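Local coordinates for protein carboxylesterase (Est-2) (Archaeoglobus fulgidus, PDB 5FRD) that probably hydrolyses carboxylic esters as a thermophilic alpha/beta-hydrolase esterase, and binds a coenzyme A molecule near its active site, at residues V12-L17 / D50-G55; V86-G91 / A226-M231. All coordinates share one frame; numbering follows the deposited sequence. Where two conformers were deposited one is given.

In the fold
Following the chain from its N terminus, strand 12-18 comes early, next to the outermost strand 3-9. Contact 1 closes a loop of 32 intervening residues, bringing segment 50-55, just beyond strand 47-49, back against this antiparallel margin of the sheet. The chain then passes through helix 65-79 to strand 83-88 in the parallel core. Contact 2 bridges a far longer excursion of 134 residues, joining the end of that strand and the turn after it to the loop that leads into helix 230-233. The two closures stand in series, neither nested nor crossed. Their centres are about 18 Å apart, yet both reach the same mixed sheet: contact 1 at its N-terminal flank, contact 2 at the probable catalytic centre.

Contact 1 of 2, residues V12-L17 / D50-G55; sequences VKVSLL and DLPNHG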
ATOM      1  N   VAL A  12     -14.546   8.353  13.834  1.00 21.76           N
ATOM      2  CA  VAL A  12     -14.513   8.118  12.392  1.00 20.59           C
ATOM      3  C   VAL A  12     -14.736   6.609  12.201  1.00 16.62           C
ATOM      4  O   VAL A  12     -13.981   5.788  12.741  1.00 17.81           O
ATOM      5  CB  VAL A  12     -13.162   8.542  11.788  1.00 21.29           C
ATOM      6  CG1 VAL A  12     -13.102   8.268  10.280  1.00 22.87           C
ATOM      7  CG2 VAL A  12     -12.908  10.024  12.049  1.00 23.48           C
ATOM      8  N   LYS A  13     -15.791   6.269  11.476  1.00 17.48           N
ATOM      9  CA  LYS A  13     -16.074   4.876  11.118  0.70 15.44           C
ATOM     10  C   LYS A  13     -15.030   4.431  10.092  1.00 15.86           C
ATOM     11  O   LYS A  13     -14.885   5.071   9.042  1.00 16.86           O
ATOM     12  CB  LYS A  13     -17.482   4.708  10.565  0.70 20.64           C
ATOM     13  CG  LYS A  13     -17.796   3.288  10.077  0.70 33.05           C
ATOM     14  CD  LYS A  13     -19.274   3.076   9.727  0.70 47.53           C
ATOM     15  CE  LYS A  13     -19.806   3.804   8.510  0.70 46.64           C
ATOM     16  NZ  LYS A  13     -18.812   3.994   7.420  0.70 39.40           N
ATOM     17  N   VAL A  14     -14.355   3.339  10.426  1.00 13.53           N
ATOM     18  CA  VAL A  14     -13.353   2.726   9.538  1.00 13.82           C
ATOM     19  C   VAL A  14     -13.832   1.325   9.207  1.00 12.87           C
ATOM     20  O   VAL A  14     -14.072   0.513  10.086  1.00 13.19           O
ATOM     21  CB  VAL A  14     -11.962   2.701  10.175  1.00 13.89           C
ATOM     22  CG1 VAL A  14     -10.959   1.955   9.291  1.00 13.76           C
ATOM     23  CG2 VAL A  14     -11.457   4.131  10.418  1.00 15.10           C
ATOM     24  N   SER A  15     -13.920   1.025   7.901  1.00 12.05           N
ATOM     25  CA  SER A  15     -14.225  -0.314   7.435  1.00 12.31           C
ATOM     26  C   SER A  15     -12.948  -1.052   7.074  1.00 11.21           C
ATOM     27  O   SER A  15     -11.979  -0.424   6.634  1.00 12.77           O
ATOM     28  CB  SER A  15     -15.132  -0.251   6.229  1.00 12.04           C
ATOM     29  OG  SER A  15     -15.665  -1.551   5.949  1.00 13.89           O
ATOM     30  N   LEU A  16     -12.971  -2.344   7.289  1.00 11.37           N
ATOM     31  CA  LEU A  16     -11.887  -3.237   6.852  1.00 11.07           C
ATOM     32  C   LEU A  16     -12.475  -4.467   6.208  1.00 12.32           C
ATOM     33  O   LEU A  16     -13.565  -4.901   6.547  1.00 12.36           O
ATOM     34  CB  LEU A  16     -10.956  -3.634   7.994  1.00 12.50           C
ATOM     35  CG  LEU A  16     -10.325  -2.477   8.791  1.00 11.89           C
ATOM     36  CD1 LEU A  16     -11.138  -2.139  10.050  1.00 13.90           C
ATOM     37  CD2 LEU A  16      -8.909  -2.788   9.201  1.00 12.50           C
ATOM     38  N   LEU A  17     -11.693  -5.085   5.323  1.00 11.84           N
ATOM     39  CA  LEU A  17     -11.980  -6.430   4.846  1.00 12.10           C
ATOM     40  C   LEU A  17     -11.079  -7.376   5.589  1.00 11.45           C
ATOM     41  O   LEU A  17      -9.906  -7.077   5.842  1.00 13.20           O
ATOM     42  CB  LEU A  17     -11.746  -6.562   3.347  1.00 12.80           C
ATOM     43  CG  LEU A  17     -12.687  -5.793   2.461  1.00 13.94           C
ATOM     44  CD1 LEU A  17     -12.274  -5.988   1.008  1.00 15.57           C
ATOM     45  CD2 LEU A  17     -14.136  -6.199   2.669  1.00 17.26           C
ATOM     46  N   ASP A  50      -9.898   0.123   4.726  1.00 11.58           N
ATOM     47  CA  ASP A  50     -10.326   1.216   3.841  1.00 13.34           C
ATOM     48  C   ASP A  50      -9.891   2.514   4.522  1.00 13.12           C
ATOM     49  O   ASP A  50     -10.442   2.847   5.581  1.00 12.87           O
ATOM     50  CB  ASP A  50     -11.864   1.270   3.687  1.00 12.42           C
ATOM     51  CG  ASP A  50     -12.454   0.247   2.757  1.00 14.90           C
ATOM     52  OD1 ASP A  50     -11.793  -0.191   1.797  1.00 15.39           O
ATOM     53  OD2 ASP A  50     -13.695  -0.021   2.911  1.00 15.51           O
ATOM     54  N   LEU A  51      -8.867   3.202   4.047  1.00 12.04           N
ATOM     55  CA  LEU A  51      -8.520   4.468   4.682  1.00 12.79           C
ATOM     56  C   LEU A  51      -9.720   5.397   4.655  1.00 13.24           C
ATOM     57  O   LEU A  51     -10.534   5.347   3.725  1.00 13.63           O
ATOM     58  CB  LEU A  51      -7.328   5.131   3.976  1.00 12.83           C
ATOM     59  CG  LEU A  51      -5.968   4.463   4.130  1.00 14.31           C
ATOM     60  CD1 LEU A  51      -4.959   5.079   3.187  1.00 15.64           C
ATOM     61  CD2 LEU A  51      -5.465   4.477   5.562  1.00 16.07           C
ATOM     62  N   PRO A  52      -9.851   6.255   5.676  1.00 13.85           N
ATOM     63  CA  PRO A  52     -10.902   7.275   5.569  1.00 14.40           C
ATOM     64  C   PRO A  52     -10.841   7.965   4.209  1.00 13.37           C
ATOM     65  O   PRO A  52      -9.760   8.086   3.608  1.00 14.54           O
ATOM     66  CB  PRO A  52     -10.568   8.231   6.710  1.00 15.62           C
ATOM     67  CG  PRO A  52      -9.906   7.355   7.721  1.00 16.99           C
ATOM     68  CD  PRO A  52      -9.072   6.385   6.909  1.00 15.29           C
ATOM     69  N   ASN A  53     -12.009   8.339   3.706  1.00 14.98           N
ATOM     70  CA  ASN A  53     -12.200   8.871   2.348  1.00 14.16           C
ATOM     71  C   ASN A  53     -12.223   7.851   1.235  1.00 14.09           C
ATOM     72  O   ASN A  53     -12.356   8.225   0.070  1.00 17.11           O
ATOM     73  CB  ASN A  53     -11.211   9.994   2.010  1.00 16.38           C
ATOM     74  CG  ASN A  53     -11.199  11.075   3.072  1.00 19.96           C
ATOM     75  OD1 ASN A  53     -12.249  11.603   3.401  1.00 19.98           O
ATOM     76  ND2 ASN A  53     -10.058  11.336   3.659  1.00 19.68           N
ATOM     77  N   HIS A  54     -12.106   6.569   1.595  1.00 13.68           N
ATOM     78  CA  HIS A  54     -12.042   5.469   0.646  1.00 13.22           C
ATOM     79  C   HIS A  54     -12.985   4.361   1.072  1.00 13.67           C
ATOM     80  O   HIS A  54     -13.267   4.161   2.257  1.00 13.35           O
ATOM     81  CB  HIS A  54     -10.620   4.922   0.552  1.00 13.14           C
ATOM     82  CG  HIS A  54      -9.586   5.962   0.222  1.00 13.66           C
ATOM     83  ND1 HIS A  54      -9.119   6.867   1.143  1.00 16.09           N
ATOM     84  CD2 HIS A  54      -8.935   6.227  -0.925  1.00 13.29           C
ATOM     85  CE1 HIS A  54      -8.227   7.655   0.567  1.00 16.33           C
ATOM     86  NE2 HIS A  54      -8.081   7.277  -0.681  1.00 15.65           N
ATOM     87  N   GLY A  55     -13.443   3.583   0.098  1.00 14.31           N
ATOM     88  CA  GLY A  55     -14.275   2.403   0.378  1.00 13.89           C
ATOM     89  C   GLY A  55     -15.494   2.733   1.210  1.00 15.16           C
ATOM     90  O   GLY A  55     -16.206   3.703   0.911  1.00 16.65           O
TER
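The flat carboxylate of Asp50 lies beside Ser15, its OD2 3.6 Å from Ser15 CB. The other flat group, the His54 ring, is remote from the strand and receives its contacts at the edge: Leu51 O and Pro52 O lie near its plane, ND1 donates to Pro52 O at 2.8 Å, and NE2 bonds Asp168 of helix 162-173. One nearly straight bond crosses the contact, Asp50 N to Ser15 O at 2.9 Å (165°). Asp50 CG is anti to its carbonyl carbon (chi1 -78°), which leaves the carboxylate beside the strand, where Arg4 forms a salt bridge with OD2 and also bonds Ser15 OG; Ala34 N holds OD1. A short side chain such as serine's suits a place where Arg4 must reach both residues. Toward the N-terminal end of the strand the contact turns apolar: Val12 CG1 meets Pro52 CG at 4.2 Å, the side chains crossing at about a right angle. Pro52 suits the second place of the type II turn Leu51 to His54, and Asn53 tolerates the positive phi of the third. Strand 3-9 flanks segment 12-17, the Asp50 N bond continues the antiparallel pairing of strand 12-18 with strand 47-49, and Tyr71 of helix 65-79 packs on both Val12 and Pro52.

Contact 2 of 2, residues V86-G91 / A226-M231; sequences VGHSLG and ASHMVM
His88 reaches across to His228 through one hydrogen bond, NE2 to His228 O at 2.9 Å. The bond is bent (134°), and the donor stands above the carbonyl plane. The same oxygen weakly accepts Val230 N, closing the inverse gamma turn centred on Met229.

The same ring is packed by its neighbours. NE2 of His88 also sits 3.5 Å above the centre of the His228 ring, the two rings forming an oblique pair, planes at 44°. Met231 is bent at both chi2 and chi3, a fold that lays its CE methyl over the His88 face, 3.5 Å from the ring centroid, as a CH-pi contact; Ser89 CB lies over the opposite face. Met229 SD instead comes to the edge, 3.7 Å from His88 CE1. Unbranched, flexible methionines suit such close moulding round a ring. Were His88 an alanine, His228 O would probably lose its side-chain donor, and a gap would be likely to open beneath the Met231 methyl.

Among the polar groups, Ser89 OG approaches the edge of the His228 ring, 3.1 Å from NE2. Ser89 has strained backbone angles (phi 56°), as expected at a nucleophile elbow; in this tight strand-to-helix turn a side chain at Gly87 would run into Gly91 O, and one at Gly91 would be crowded by His88 O. Asp200 accepts a hydrogen bond from His228 ND1. This chemistry is consistent with a Ser89-His228-Asp200 catalytic triad beside the bound coenzyme A, in which His88, as a second-shell residue, holds the His228 backbone oxygen and probably limits how the His228 ring can turn.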
ATOM      1  N   VAL A  86       1.756  -4.359   5.299  1.00 11.73           N
ATOM      2  CA  VAL A  86       1.959  -4.455   3.832  1.00 12.25           C
ATOM      3  C   VAL A  86       1.359  -3.190   3.227  1.00 12.66           C
ATOM      4  O   VAL A  86       0.156  -2.973   3.331  1.00 13.82           O
ATOM      5  CB  VAL A  86       1.250  -5.686   3.275  1.00 12.61           C
ATOM      6  CG1 VAL A  86       1.486  -5.801   1.768  1.00 12.47           C
ATOM      7  CG2 VAL A  86       1.664  -6.957   3.984  1.00 13.55           C
ATOM      8  N   GLY A  87       2.172  -2.353   2.608  1.00 11.95           N
ATOM      9  CA  GLY A  87       1.716  -1.106   2.010  1.00 12.99           C
ATOM     10  C   GLY A  87       2.068  -0.959   0.560  1.00 13.81           C
ATOM     11  O   GLY A  87       3.223  -1.181   0.209  1.00 14.13           O
ATOM     12  N   HIS A  88       1.110  -0.541  -0.244  1.00 12.12           N
ATOM     13  CA  HIS A  88       1.284  -0.304  -1.667  1.00 12.24           C
ATOM     14  C   HIS A  88       1.264   1.179  -1.966  1.00 12.33           C
ATOM     15  O   HIS A  88       0.281   1.852  -1.677  1.00 13.11           O
ATOM     16  CB  HIS A  88       0.208  -0.989  -2.456  1.00 13.19           C
ATOM     17  CG  HIS A  88       0.327  -0.785  -3.925  1.00 13.35           C
ATOM     18  ND1 HIS A  88      -0.719  -0.373  -4.712  1.00 19.07           N
ATOM     19  CD2 HIS A  88       1.380  -0.938  -4.748  1.00 16.50           C
ATOM     20  CE1 HIS A  88      -0.308  -0.277  -5.969  1.00 20.60           C
ATOM     21  NE2 HIS A  88       0.955  -0.633  -6.023  1.00 17.84           N
ATOM     22  N   SER A  89       2.338   1.692  -2.576  1.00 14.43           N
ATOM     23  CA  SER A  89       2.423   3.072  -3.085  1.00 15.41           C
ATOM     24  C   SER A  89       2.139   4.122  -1.992  1.00 14.95           C
ATOM     25  O   SER A  89       2.910   4.140  -1.036  1.00 15.99           O
ATOM     26  CB  SER A  89       1.586   3.212  -4.355  1.00 16.93           C
ATOM     27  OG  SER A  89       2.099   4.283  -5.170  1.00 18.98           O
ATOM     28  N   LEU A  90       1.097   4.955  -2.073  1.00 14.57           N
ATOM     29  CA  LEU A  90       0.680   5.758  -0.914  0.70 14.23           C
ATOM     30  C   LEU A  90       0.648   4.913   0.361  1.00 13.87           C
ATOM     31  O   LEU A  90       1.081   5.366   1.437  1.00 14.15           O
ATOM     32  CB  LEU A  90      -0.713   6.349  -1.125  0.70 15.34           C
ATOM     33  CG  LEU A  90      -1.442   6.951   0.092  0.70 16.91           C
ATOM     34  CD1 LEU A  90      -0.718   8.186   0.561  0.70 15.52           C
ATOM     35  CD2 LEU A  90      -2.901   7.251  -0.232  0.70 18.77           C
ATOM     36  N   GLY A  91       0.085   3.708   0.284  1.00 12.92           N
ATOM     37  CA  GLY A  91      -0.010   2.848   1.468  1.00 12.88           C
ATOM     38  C   GLY A  91       1.344   2.448   2.022  1.00 12.86           C
ATOM     39  O   GLY A  91       1.484   2.145   3.212  1.00 13.00           O
ATOM     40  N   ALA A 226       4.693  -8.003 -14.361  1.00 17.27           N
ATOM     41  CA  ALA A 226       3.810  -7.114 -13.611  1.00 17.96           C
ATOM     42  C   ALA A 226       4.387  -5.724 -13.610  1.00 16.51           C
ATOM     43  O   ALA A 226       5.606  -5.531 -13.751  1.00 16.82           O
ATOM     44  CB  ALA A 226       3.660  -7.608 -12.198  1.00 18.55           C
ATOM     45  N   SER A 227       3.512  -4.747 -13.431  1.00 17.41           N
ATOM     46  CA  SER A 227       3.896  -3.368 -13.276  1.00 17.21           C
ATOM     47  C   SER A 227       3.557  -2.949 -11.840  1.00 15.53           C
ATOM     48  O   SER A 227       3.728  -3.742 -10.921  1.00 17.20           O
ATOM     49  CB  SER A 227       3.185  -2.531 -14.347  1.00 16.06           C
ATOM     50  OG  SER A 227       3.512  -1.156 -14.243  1.00 17.50           O
ATOM     51  N   HIS A 228       3.077  -1.743 -11.651  1.00 14.42           N
ATOM     52  CA  HIS A 228       2.767  -1.190 -10.324  1.00 13.82           C
ATOM     53  C   HIS A 228       1.726  -1.996  -9.595  1.00 15.68           C
ATOM     54  O   HIS A 228       1.849  -2.170  -8.375  1.00 18.25           O
ATOM     55  CB  HIS A 228       2.332   0.261 -10.496  1.00 15.16           C
ATOM     56  CG  HIS A 228       2.234   1.075  -9.245  1.00 13.15           C
ATOM     57  ND1 HIS A 228       3.318   1.335  -8.452  1.00 14.31           N
ATOM     58  CD2 HIS A 228       1.205   1.778  -8.717  1.00 15.16           C
ATOM     59  CE1 HIS A 228       2.960   2.160  -7.479  1.00 15.72           C
ATOM     60  NE2 HIS A 228       1.680   2.428  -7.600  1.00 17.05           N
ATOM     61  N   MET A 229       0.737  -2.533 -10.302  1.00 14.13           N
ATOM     62  CA  MET A 229      -0.385  -3.264  -9.672  1.00 15.04           C
ATOM     63  C   MET A 229      -0.111  -4.766  -9.494  1.00 13.77           C
ATOM     64  O   MET A 229      -0.974  -5.623  -9.706  1.00 15.01           O
ATOM     65  CB  MET A 229      -1.678  -3.035 -10.473  1.00 14.31           C
ATOM     66  CG  MET A 229      -2.048  -1.592 -10.672  1.00 15.83           C
ATOM     67  SD  MET A 229      -2.054  -0.620  -9.160  1.00 20.63           S
ATOM     68  CE  MET A 229      -3.299  -1.459  -8.218  1.00 22.50           C
ATOM     69  N   VAL A 230       1.094  -5.065  -9.021  1.00 12.84           N
ATOM     70  CA  VAL A 230       1.618  -6.417  -8.940  1.00 13.88           C
ATOM     71  C   VAL A 230       0.745  -7.395  -8.145  1.00 14.47           C
ATOM     72  O   VAL A 230       0.625  -8.559  -8.485  1.00 15.81           O
ATOM     73  CB  VAL A 230       3.069  -6.374  -8.443  1.00 15.29           C
ATOM     74  CG1 VAL A 230       3.185  -5.756  -7.045  1.00 15.79           C
ATOM     75  CG2 VAL A 230       3.692  -7.747  -8.455  1.00 17.42           C
ATOM     76  N   MET A 231       0.094  -6.924  -7.075  1.00 14.19           N
ATOM     77  CA  MET A 231      -0.730  -7.812  -6.244  1.00 13.37           C
ATOM     78  C   MET A 231      -2.004  -8.262  -6.944  1.00 15.19           C
ATOM     79  O   MET A 231      -2.578  -9.259  -6.549  1.00 15.01           O
ATOM     80  CB  MET A 231      -1.064  -7.143  -4.897  1.00 13.17           C
ATOM     81  CG  MET A 231      -2.089  -6.016  -4.949  1.00 14.94           C
ATOM     82  SD  MET A 231      -1.672  -4.555  -5.899  1.00 17.52           S
ATOM     83  CE  MET A 231      -0.266  -4.080  -4.948  1.00 19.69           C
TER